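Local coordinates for protein PrimPol AEP domain (PP-N190) (PDB 6ZP9) that probably synthesises DNA primers and extends DNA chains as the archaeo-eukaryotic primase domain of a cyanophage primase-polymerase whose phage replaces adenine with 2-aminoadenine, at residues R111-L116 with E184-G189. Residues are numbered along the deposited sequence; the frame is centred on the assembly and turned at random.
With CA (calcium ion), chain C.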
# COMPACT_ATOMS: atom_id res chain seq x y z
N ARG A 111 -12.44 -2.87 11.13
CA ARG A 111 -11.58 -3.93 10.64
C ARG A 111 -11.06 -3.57 9.24
O ARG A 111 -11.85 -3.14 8.39
CB ARG A 111 -12.34 -5.25 10.59
CG ARG A 111 -11.50 -6.42 10.10
CD ARG A 111 -12.29 -7.71 10.15
NE ARG A 111 -12.79 -7.98 11.49
CZ ARG A 111 -12.09 -8.59 12.45
NH1 ARG A 111 -10.84 -8.99 12.23
NH2 ARG A 111 -12.64 -8.79 13.64
N PRO A 112 -9.76 -3.72 8.98
CA PRO A 112 -9.25 -3.41 7.64
C PRO A 112 -9.91 -4.28 6.58
O PRO A 112 -10.31 -5.42 6.83
CB PRO A 112 -7.75 -3.70 7.76
CG PRO A 112 -7.45 -3.55 9.23
CD PRO A 112 -8.68 -4.07 9.92
N SER A 113 -10.06 -3.71 5.37
CA SER A 113 -10.52 -4.51 4.25
C SER A 113 -9.57 -5.67 3.98
O SER A 113 -10.00 -6.78 3.65
CB SER A 113 -10.66 -3.64 3.00
OG SER A 113 -11.61 -2.61 3.20
N PHE A 114 -8.26 -5.41 4.06
CA PHE A 114 -7.25 -6.46 3.99
C PHE A 114 -5.96 -5.94 4.61
O PHE A 114 -5.81 -4.75 4.88
CB PHE A 114 -7.00 -6.94 2.55
CG PHE A 114 -6.32 -5.93 1.66
CD1 PHE A 114 -7.06 -4.96 1.00
CD2 PHE A 114 -4.96 -5.99 1.42
CE1 PHE A 114 -6.46 -4.06 0.15
CE2 PHE A 114 -4.34 -5.08 0.56
CZ PHE A 114 -5.10 -4.11 -0.08
N GLN A 115 -5.05 -6.87 4.85
CA GLN A 115 -3.75 -6.56 5.43
C GLN A 115 -2.67 -7.18 4.55
O GLN A 115 -2.94 -8.03 3.70
CB GLN A 115 -3.65 -7.06 6.88
CG GLN A 115 -4.71 -6.42 7.78
CD GLN A 115 -4.66 -6.91 9.20
OE1 GLN A 115 -4.99 -8.07 9.48
NE2 GLN A 115 -4.27 -6.03 10.12
N LEU A 116 -1.44 -6.72 4.75
CA LEU A 116 -0.34 -7.17 3.92
C LEU A 116 0.89 -7.40 4.79
O LEU A 116 1.29 -6.52 5.57
CB LEU A 116 -0.02 -6.15 2.82
CG LEU A 116 0.98 -6.66 1.78
CD1 LEU A 116 0.50 -6.31 0.38
CD2 LEU A 116 2.34 -6.05 2.05
N GLU A 184 -14.92 -6.37 2.49
CA GLU A 184 -15.77 -5.26 2.88
C GLU A 184 -15.30 -3.95 2.25
O GLU A 184 -14.10 -3.71 2.09
CB GLU A 184 -15.82 -5.12 4.40
CG GLU A 184 -16.44 -6.35 5.09
CD GLU A 184 -17.94 -6.55 4.83
OE1 GLU A 184 -18.64 -5.61 4.39
OE2 GLU A 184 -18.43 -7.67 5.08
N LEU A 185 -16.27 -3.11 1.89
CA LEU A 185 -16.03 -1.80 1.30
C LEU A 185 -16.62 -0.74 2.22
O LEU A 185 -17.74 -0.92 2.72
CB LEU A 185 -16.64 -1.71 -0.09
CG LEU A 185 -16.06 -2.68 -1.13
CD1 LEU A 185 -16.75 -2.55 -2.48
CD2 LEU A 185 -14.57 -2.47 -1.26
N TYR A 186 -15.88 0.34 2.45
CA TYR A 186 -16.28 1.39 3.37
C TYR A 186 -16.83 2.58 2.61
O TYR A 186 -16.63 2.74 1.41
CB TYR A 186 -15.11 1.82 4.27
CG TYR A 186 -14.82 0.79 5.33
CD1 TYR A 186 -15.51 0.80 6.53
CD2 TYR A 186 -13.90 -0.22 5.11
CE1 TYR A 186 -15.28 -0.16 7.49
CE2 TYR A 186 -13.66 -1.20 6.06
CZ TYR A 186 -14.36 -1.16 7.25
OH TYR A 186 -14.13 -2.12 8.22
N ASP A 187 -17.54 3.43 3.34
CA ASP A 187 -18.04 4.66 2.80
C ASP A 187 -17.25 5.82 3.37
O ASP A 187 -17.07 5.89 4.60
CB ASP A 187 -19.52 4.83 3.13
CG ASP A 187 -20.05 6.18 2.72
OD1 ASP A 187 -20.35 6.35 1.52
OD2 ASP A 187 -20.16 7.07 3.59
N PRO A 188 -16.75 6.73 2.54
CA PRO A 188 -15.87 7.79 3.05
C PRO A 188 -16.56 8.74 4.03
O PRO A 188 -15.90 9.28 4.93
CB PRO A 188 -15.43 8.53 1.78
CG PRO A 188 -16.39 8.09 0.71
CD PRO A 188 -16.81 6.71 1.07
N GLY A 189 -17.86 8.96 3.88
CA GLY A 189 -18.56 9.81 4.83
C GLY A 189 -18.70 9.14 6.18
O GLY A 189 -18.50 9.79 7.22
CA CA C . -19.74 -1.85 3.49
O HOH W 1 -18.42 -2.90 5.50
O HOH W 2 -21.04 0.14 3.21
O HOH W 3 -21.72 -2.84 4.49
O HOH W 4 -19.13 -0.72 5.69
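Y186 reaches across to R111 with its phenol and ends on a backbone oxygen, a compact example of side-chain hydroxyls fastening a late loop to the approach of a strand. Y186 OH donates to R111 O at 2.5 Å, a short bond that lies in the carbonyl plane on a lone pair, with a C=O...donor angle of 140°. The carbonyl oxygen sits at the edge of the ring, near its plane, and CZ and CE2 come close to it as well. Further along the same edge, S113 OG lies in the plane of the ring, 3.8 Å from Y186 CE2. With its CG anti to the carbonyl carbon (chi1 -75°), the tyrosine is directed at residues 111-113.

S113 returns the grip: S113 OG donates to E184 O at 2.9 Å, the donor tilted 32° from the carbonyl plane, while the same hydroxyl oxygen is also hydrogen-bonded to V128 N. One buried hydroxyl thereby joins the loop to strand 123-129. A classic beta bulge sets S113 and F114 together opposite Y126, where the chain enters strand 114-117 of the antiparallel sheet that also holds strands 123-129 and 177-179. The tyrosine ring belongs to this setting too, meeting W127 edge-to-face.

On the far side of the loop, L185 turns its carbonyl outward, and L185 O binds the calcium ion at 2.3 Å. Waters complete the modelled shell; one of them, its oxygen 2.6 Å from the calcium, donates to E184 OE1 at 2.9 Å. The glutamate chain, bent at chi2, carries its carboxylate to that water, so E184 acts in the second shell, through the water. Beyond Y186, D187 takes the N-cap position of helix 188-194, its OD2 accepting from Q190 N and its OD1 hydrogen-bonded to H130 NE2.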